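Local coordinates for protein UlvanLyase-PL25 (Pseudoalteromonas sp. PLSV, PDB 5UAS) that degrades ulvan, the sulfated polysaccharide of green seaweed cell walls, acting as a polysaccharide lyase on its rhamnose 3-sulfate and uronic acid backbone, at residues H240-G245 against R252-E257; A183-W188 against H209-D214. One frame throughout, in Å; residues are numbered along the deposited sequence.

Overall arrangement
Both contacts sit on one flank of the beta-propeller, their centres about 12 Å apart, and both lead into the same curled antiparallel sheet. Interaction 2 comes first along the chain, joining the loop between strands 175-180 and 188-193 to the end of strand 204-211. Interaction 1 follows, where strand 232-243 meets the loop that leads into strand 258-267. The zinc ties them together: 240-245 and 252-257 supply three ligands, and H184 of interaction 2 the fourth. D244 adds a second tie, its carboxylate making salt bridges to R185 and R211. Loops lining the glycan pocket are thus fastened to each other and to the sheet beside the bound sugars.

Interaction 1 (H240-G245 against R252-E257); sequences HVCWDG and RGHTTE. With ZN (zinc ion), chain E; 83Y (3-O-sulfo-alpha-L-rhamnopyranose), chain C.
The indole of W243 crosses the carboxylate end of E257 and gives it a hydrogen bond, NE1 to OE1, at 2.9 Å. E257 OE1 lies close to the indole plane, yet the N-H arrives from well above the carboxylate plane, the two flat groups being turned 42° apart. E257 OE2 goes to H259, so both oxygens are engaged. V241 runs alongside the extended E257 chain, its CG2 against the carboxylate.

The backbone oxygen of E257 takes two bonds on opposite faces of its plane: H240 ND1 at 2.8 Å, with the oxygen near the imidazole plane, and V241 N at 3.1 Å, less straight. With CG anti to the backbone N (chi1 168°), the H240 ring swings across to the other segment and turns NE2 to the zinc. C242 SG binds the same ion at 2.2 Å and H254 NE2 at 1.9 Å, while H184 completes a three-histidine, one-cysteine site. On this rim of the propeller, the zinc and the E257 oxygen pin the loop back onto the strand it has just left. The rings of H240 and H254 stand almost perpendicular.

H254 also turns ND1 to sulfate oxygen O2S of the bound rhamnose in a weak, bent bond of 3.0 Å; the metal on NE2 would probably polarise this N-H toward the anion. At the edge of the H254 ring, in its plane, W243 O also abuts H254 CB at 3.4 Å. A water bridges the backbones, accepting from W243 N and T255 N, and T255 OG1 closes an ST turn by accepting from E257 N.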
loop_
_atom_site.group_PDB
_atom_site.type_symbol
_atom_site.label_atom_id
_atom_site.label_comp_id
_atom_site.label_asym_id
_atom_site.label_seq_id
_atom_site.Cartn_x
_atom_site.Cartn_y
_atom_site.Cartn_z
ATOM N N HIS A 240 -15.543 -0.049 -4.700
ATOM C CA HIS A 240 -16.220 0.590 -3.578
ATOM C C HIS A 240 -17.592 1.065 -4.046
ATOM O O HIS A 240 -17.697 1.872 -4.981
ATOM C CB HIS A 240 -15.374 1.752 -3.042
ATOM C CG HIS A 240 -16.088 2.652 -2.069
ATOM N ND1 HIS A 240 -16.810 2.170 -0.997
ATOM C CD2 HIS A 240 -16.149 4.006 -1.987
ATOM C CE1 HIS A 240 -17.309 3.189 -0.310
ATOM N NE2 HIS A 240 -16.919 4.314 -0.890
ATOM N N VAL A 241 -18.645 0.546 -3.417
ATOM C CA VAL A 241 -19.995 1.052 -3.638
ATOM C C VAL A 241 -20.119 2.317 -2.797
ATOM O O VAL A 241 -20.303 2.249 -1.577
ATOM C CB VAL A 241 -21.069 0.022 -3.269
ATOM C CG1 VAL A 241 -22.434 0.485 -3.763
ATOM C CG2 VAL A 241 -20.708 -1.360 -3.814
ATOM N N CYS A 242 -19.996 3.478 -3.440
ATOM C CA CYS A 242 -19.947 4.743 -2.708
ATOM C C CYS A 242 -21.361 5.316 -2.630
ATOM O O CYS A 242 -21.796 6.100 -3.479
ATOM C CB CYS A 242 -18.965 5.711 -3.360
ATOM S SG CYS A 242 -18.513 7.105 -2.283
ATOM N N TRP A 243 -22.074 4.925 -1.575
ATOM C CA TRP A 243 -23.485 5.267 -1.429
ATOM C C TRP A 243 -23.669 6.748 -1.126
ATOM O O TRP A 243 -22.927 7.340 -0.333
ATOM C CB TRP A 243 -24.132 4.452 -0.300
ATOM C CG TRP A 243 -24.339 3.002 -0.592
ATOM C CD1 TRP A 243 -23.602 1.947 -0.114
ATOM C CD2 TRP A 243 -25.355 2.434 -1.428
ATOM N NE1 TRP A 243 -24.102 0.762 -0.607
ATOM C CE2 TRP A 243 -25.173 1.034 -1.419
ATOM C CE3 TRP A 243 -26.402 2.971 -2.190
ATOM C CZ2 TRP A 243 -26.013 0.166 -2.126
ATOM C CZ3 TRP A 243 -27.228 2.100 -2.902
ATOM C CH2 TRP A 243 -27.023 0.721 -2.868
ATOM N N ASP A 244 -24.675 7.345 -1.754
ATOM C CA ASP A 244 -25.101 8.671 -1.337
ATOM C C ASP A 244 -25.589 8.609 0.105
ATOM O O ASP A 244 -26.026 7.565 0.593
ATOM C CB ASP A 244 -26.218 9.200 -2.253
ATOM C CG ASP A 244 -25.769 9.363 -3.699
ATOM O OD1 ASP A 244 -24.547 9.273 -3.960
ATOM O OD2 ASP A 244 -26.641 9.572 -4.575
ATOM N N GLY A 245 -25.515 9.740 0.796
ATOM C CA GLY A 245 -26.103 9.804 2.119
ATOM C C GLY A 245 -27.576 9.435 2.091
ATOM O O GLY A 245 -28.322 9.924 1.240
ATOM N N ARG A 252 -29.007 3.049 4.939
ATOM C CA ARG A 252 -27.810 2.921 5.767
ATOM C C ARG A 252 -26.799 4.020 5.468
ATOM O O ARG A 252 -25.984 4.369 6.331
ATOM C CB ARG A 252 -27.180 1.543 5.563
ATOM C CG ARG A 252 -25.952 1.229 6.434
ATOM C CD ARG A 252 -25.485 -0.189 6.125
ATOM N NE ARG A 252 -24.295 -0.622 6.863
ATOM C CZ ARG A 252 -23.815 -1.862 6.793
ATOM N NH1 ARG A 252 -24.430 -2.759 6.032
ATOM N NH2 ARG A 252 -22.740 -2.216 7.480
ATOM N N GLY A 253 -26.834 4.578 4.265
ATOM C CA GLY A 253 -25.952 5.681 3.947
ATOM C C GLY A 253 -24.569 5.208 3.526
ATOM O O GLY A 253 -24.367 4.072 3.087
ATOM N N HIS A 254 -23.598 6.098 3.690
ATOM C CA HIS A 254 -22.269 5.872 3.139
ATOM C C HIS A 254 -21.413 5.100 4.137
ATOM O O HIS A 254 -21.217 5.533 5.276
ATOM C CB HIS A 254 -21.617 7.199 2.763
ATOM C CG HIS A 254 -20.223 7.042 2.243
ATOM N ND1 HIS A 254 -19.117 7.129 3.057
ATOM C CD2 HIS A 254 -19.758 6.764 1.002
ATOM C CE1 HIS A 254 -18.029 6.934 2.334
ATOM N NE2 HIS A 254 -18.391 6.718 1.082
ATOM N N THR A 255 -20.913 3.957 3.704
ATOM C CA THR A 255 -20.048 3.076 4.473
ATOM C C THR A 255 -18.738 2.898 3.708
ATOM O O THR A 255 -18.495 3.567 2.701
ATOM C CB THR A 255 -20.722 1.728 4.665
ATOM O OG1 THR A 255 -20.924 1.154 3.366
ATOM C CG2 THR A 255 -22.079 1.894 5.361
ATOM N N THR A 256 -17.895 1.976 4.185
ATOM C CA THR A 256 -16.720 1.544 3.431
ATOM C C THR A 256 -16.996 0.314 2.559
ATOM O O THR A 256 -16.042 -0.374 2.173
ATOM C CB THR A 256 -15.533 1.256 4.364
ATOM O OG1 THR A 256 -15.814 0.120 5.199
ATOM C CG2 THR A 256 -15.219 2.483 5.244
ATOM N N GLU A 257 -18.264 0.027 2.240
ATOM C CA GLU A 257 -18.607 -1.179 1.482
ATOM C C GLU A 257 -17.744 -1.313 0.228
ATOM O O GLU A 257 -17.736 -0.429 -0.639
ATOM C CB GLU A 257 -20.092 -1.167 1.103
ATOM C CG GLU A 257 -20.493 -2.359 0.227
ATOM C CD GLU A 257 -22.001 -2.481 -0.006
ATOM O OE1 GLU A 257 -22.776 -1.627 0.483
ATOM O OE2 GLU A 257 -22.407 -3.451 -0.679
HETATM ZN ZN ZN E . -17.420 6.274 -0.537
HETATM C C1 83Y C . -15.637 11.252 3.533
HETATM C C2 83Y C . -15.647 10.361 4.768
HETATM C C3 83Y C . -14.915 9.058 4.491
HETATM C C4 83Y C . -13.476 9.360 4.079
HETATM C C5 83Y C . -13.564 10.236 2.823
HETATM C C6 83Y C . -12.207 10.630 2.269
HETATM O O1 83Y C . -16.410 10.639 2.493
HETATM O O1S 83Y C . -15.609 6.065 6.703
HETATM O O2 83Y C . -15.033 11.039 5.866
HETATM O O2S 83Y C . -17.294 7.234 5.414
HETATM O O3 83Y C . -15.005 8.196 5.625
HETATM O O3S 83Y C . -15.453 6.136 4.304
HETATM O O5 83Y C . -14.284 11.450 3.101
HETATM S S 83Y C . -15.851 6.907 5.504
HETATM O O4 83Y C . -12.781 8.132 3.806
HETATM O O HOH W 1 -20.723 3.519 0.938
#

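Interaction 2 (A183-W188 against H209-D214); sequences AHRSDW and HKRRTD. With ZN (zinc ion), chain E; 83Y (3-O-sulfo-alpha-L-rhamnopyranose), chain C; BDP (beta-D-glucopyranuronic acid), chain B; EDO (1,2-ethanediol), chain I.
R185 makes an inverse gamma turn that lays its carbonyl oxygen over one face of the H209 imidazole, 3.0 Å above the ring plane, just after H184, which gives ND1 to the zinc and turns NE2 to the glycan, bonding rhamnose O4 at 2.9 Å and, more weakly, glucuronate O3. The extended R185 side chain ends near R211, with the two NH1 atoms 4.0 Å apart; both guanidinium groups are held by the D244 carboxylate. S186 folds its hydroxyl back to donate to A183 O, and its CA rests on the same face of the H209 ring.

D187 closes the contact. Its OD1 accepts from H209 N in an almost straight bond (177°) and from H209 ND1 at 2.6 Å, the two donors coming from opposite faces of the carboxylate, while OD2 is bonded by S205. H209 can do both because its CG stands between the backbone N and carbonyl carbon (chi1 85°), bringing ND1 round to the oxygen that its own backbone N already meets. A leucine here would probably leave D187 OD1 with the backbone N-H but without its imidazole mate. The short bond to a carboxylate, with a carbonyl oxygen over the ring, would tend to stabilise positive charge on H209.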
loop_
_atom_site.group_PDB
_atom_site.type_symbol
_atom_site.label_atom_id
_atom_site.label_comp_id
_atom_site.label_asym_id
_atom_site.label_seq_id
_atom_site.Cartn_x
_atom_site.Cartn_y
_atom_site.Cartn_z
ATOM N N ALA A 183 -10.645 12.319 -3.381
ATOM C CA ALA A 183 -11.204 11.470 -2.324
ATOM C C ALA A 183 -12.013 10.345 -2.971
ATOM O O ALA A 183 -11.673 9.936 -4.082
ATOM C CB ALA A 183 -12.031 12.308 -1.346
ATOM N N HIS A 184 -13.066 9.825 -2.318
ATOM C CA HIS A 184 -13.695 8.600 -2.835
ATOM C C HIS A 184 -14.136 8.736 -4.283
ATOM O O HIS A 184 -14.064 7.773 -5.062
ATOM C CB HIS A 184 -14.929 8.237 -2.023
ATOM C CG HIS A 184 -14.630 7.669 -0.684
ATOM N ND1 HIS A 184 -15.534 6.884 -0.006
ATOM C CD2 HIS A 184 -13.547 7.783 0.114
ATOM C CE1 HIS A 184 -15.005 6.512 1.147
ATOM N NE2 HIS A 184 -13.811 7.069 1.256
ATOM N N ARG A 185 -14.688 9.884 -4.643
ATOM C CA ARG A 185 -15.444 9.962 -5.885
ATOM C C ARG A 185 -14.547 10.544 -6.976
ATOM O O ARG A 185 -14.777 11.623 -7.520
ATOM C CB ARG A 185 -16.733 10.754 -5.676
ATOM C CG ARG A 185 -17.732 9.950 -4.862
ATOM C CD ARG A 185 -19.030 10.680 -4.551
ATOM N NE ARG A 185 -19.936 9.740 -3.888
ATOM C CZ ARG A 185 -21.254 9.900 -3.799
ATOM N NH1 ARG A 185 -21.838 10.970 -4.328
ATOM N NH2 ARG A 185 -21.983 8.977 -3.183
ATOM N N SER A 186 -13.548 9.741 -7.331
ATOM C CA SER A 186 -12.428 10.187 -8.147
ATOM C C SER A 186 -11.917 9.043 -9.011
ATOM O O SER A 186 -11.999 7.870 -8.631
ATOM C CB SER A 186 -11.260 10.693 -7.274
ATOM O OG SER A 186 -11.721 11.522 -6.222
ATOM N N ASP A 187 -11.378 9.405 -10.169
ATOM C CA ASP A 187 -10.641 8.443 -10.978
ATOM C C ASP A 187 -9.340 8.056 -10.294
ATOM O O ASP A 187 -8.778 8.811 -9.501
ATOM C CB ASP A 187 -10.295 9.020 -12.340
ATOM C CG ASP A 187 -11.515 9.215 -13.239
ATOM O OD1 ASP A 187 -12.678 9.079 -12.787
ATOM O OD2 ASP A 187 -11.267 9.526 -14.404
ATOM N N TRP A 188 -8.832 6.882 -10.649
ATOM C CA TRP A 188 -7.455 6.519 -10.358
ATOM C C TRP A 188 -6.599 6.816 -11.578
ATOM O O TRP A 188 -7.048 6.686 -12.721
ATOM C CB TRP A 188 -7.332 5.054 -9.955
ATOM C CG TRP A 188 -7.731 4.825 -8.531
ATOM C CD1 TRP A 188 -9.003 4.892 -8.013
ATOM C CD2 TRP A 188 -6.869 4.515 -7.435
ATOM N NE1 TRP A 188 -8.978 4.631 -6.671
ATOM C CE2 TRP A 188 -7.689 4.371 -6.290
ATOM C CE3 TRP A 188 -5.503 4.311 -7.320
ATOM C CZ2 TRP A 188 -7.175 4.066 -5.027
ATOM C CZ3 TRP A 188 -4.980 3.981 -6.041
ATOM C CH2 TRP A 188 -5.827 3.886 -4.928
ATOM N N HIS A 209 -14.449 6.895 -12.163
ATOM C CA HIS A 209 -15.567 7.091 -11.251
ATOM C C HIS A 209 -16.708 7.729 -12.032
ATOM O O HIS A 209 -16.480 8.499 -12.970
ATOM C CB HIS A 209 -15.183 7.969 -10.050
ATOM C CG HIS A 209 -15.292 9.437 -10.317
ATOM N ND1 HIS A 209 -14.373 10.126 -11.080
ATOM C CD2 HIS A 209 -16.223 10.346 -9.943
ATOM C CE1 HIS A 209 -14.736 11.394 -11.170
ATOM N NE2 HIS A 209 -15.846 11.556 -10.476
ATOM N N LYS A 210 -17.939 7.410 -11.639
ATOM C CA LYS A 210 -19.099 7.977 -12.317
ATOM C C LYS A 210 -20.359 7.575 -11.571
ATOM O O LYS A 210 -20.347 6.689 -10.707
ATOM C CB LYS A 210 -19.185 7.524 -13.775
ATOM C CG LYS A 210 -19.160 5.993 -13.949
ATOM C CD LYS A 210 -19.483 5.637 -15.396
ATOM C CE LYS A 210 -19.397 4.136 -15.622
ATOM N NZ LYS A 210 -20.373 3.385 -14.790
ATOM N N ARG A 211 -21.456 8.243 -11.929
ATOM C CA ARG A 211 -22.768 7.887 -11.409
ATOM C C ARG A 211 -23.228 6.550 -11.967
ATOM O O ARG A 211 -23.098 6.274 -13.162
ATOM C CB ARG A 211 -23.797 8.952 -11.773
ATOM C CG ARG A 211 -23.475 10.344 -11.280
ATOM C CD ARG A 211 -23.651 10.447 -9.780
ATOM N NE ARG A 211 -24.858 9.774 -9.307
ATOM C CZ ARG A 211 -25.292 9.828 -8.050
ATOM N NH1 ARG A 211 -24.627 10.535 -7.140
ATOM N NH2 ARG A 211 -26.392 9.180 -7.699
ATOM N N ARG A 212 -23.765 5.711 -11.095
ATOM C CA ARG A 212 -24.401 4.485 -11.545
ATOM C C ARG A 212 -25.782 4.798 -12.108
ATOM O O ARG A 212 -26.470 5.706 -11.633
ATOM C CB ARG A 212 -24.502 3.493 -10.391
ATOM C CG ARG A 212 -23.148 3.010 -9.946
ATOM C CD ARG A 212 -23.245 1.935 -8.902
ATOM N NE ARG A 212 -24.038 0.788 -9.325
ATOM C CZ ARG A 212 -23.730 -0.464 -9.016
ATOM N NH1 ARG A 212 -22.638 -0.719 -8.294
ATOM N NH2 ARG A 212 -24.513 -1.465 -9.420
ATOM N N THR A 213 -26.192 4.044 -13.128
ATOM C CA THR A 213 -27.511 4.250 -13.715
ATOM C C THR A 213 -28.572 3.349 -13.095
ATOM O O THR A 213 -29.696 3.320 -13.584
ATOM C CB THR A 213 -27.452 4.039 -15.234
ATOM O OG1 THR A 213 -27.040 2.696 -15.518
ATOM C CG2 THR A 213 -26.436 4.999 -15.868
ATOM N N ASP A 214 -28.244 2.619 -12.023
ATOM C CA ASP A 214 -29.177 1.680 -11.398
ATOM C C ASP A 214 -29.413 1.928 -9.916
ATOM O O ASP A 214 -30.462 1.539 -9.404
ATOM C CB ASP A 214 -28.683 0.238 -11.564
ATOM C CG ASP A 214 -27.335 0.022 -10.918
ATOM O OD1 ASP A 214 -26.574 1.001 -10.832
ATOM O OD2 ASP A 214 -27.056 -1.104 -10.508
HETATM ZN ZN ZN E . -17.420 6.274 -0.537
HETATM C C1 83Y C . -15.637 11.252 3.533
HETATM C C2 83Y C . -15.647 10.361 4.768
HETATM C C3 83Y C . -14.915 9.058 4.491
HETATM C C4 83Y C . -13.476 9.360 4.079
HETATM C C5 83Y C . -13.564 10.236 2.823
HETATM C C6 83Y C . -12.207 10.630 2.269
HETATM O O1 83Y C . -16.410 10.639 2.493
HETATM O O1S 83Y C . -15.609 6.065 6.703
HETATM O O2 83Y C . -15.033 11.039 5.866
HETATM O O2S 83Y C . -17.294 7.234 5.414
HETATM O O3 83Y C . -15.005 8.196 5.625
HETATM O O3S 83Y C . -15.453 6.136 4.304
HETATM O O5 83Y C . -14.284 11.450 3.101
HETATM S S 83Y C . -15.851 6.907 5.504
HETATM O O4 83Y C . -12.781 8.132 3.806
HETATM C C1 BDP B . -11.803 7.728 4.790
HETATM C C2 BDP B . -12.215 6.369 5.399
HETATM C C3 BDP B . -12.052 5.351 4.314
HETATM C C4 BDP B . -10.678 5.335 3.755
HETATM C C5 BDP B . -10.291 6.677 3.273
HETATM C C6 BDP B . -10.616 7.055 1.788
HETATM O O2 BDP B . -11.384 6.095 6.534
HETATM O O3 BDP B . -13.077 5.445 3.310
HETATM O O4 BDP B . -9.606 4.700 4.478
HETATM O O5 BDP B . -10.491 7.726 4.164
HETATM O O6A BDP B . -10.858 6.181 0.949
HETATM O O6B BDP B . -10.586 8.251 1.447
HETATM C C1 EDO I . -13.708 12.257 -14.556
HETATM O O1 EDO I . -14.247 10.928 -14.532
HETATM C C2 EDO I . -14.777 13.258 -14.979
HETATM O O2 EDO I . -15.846 13.234 -14.028
#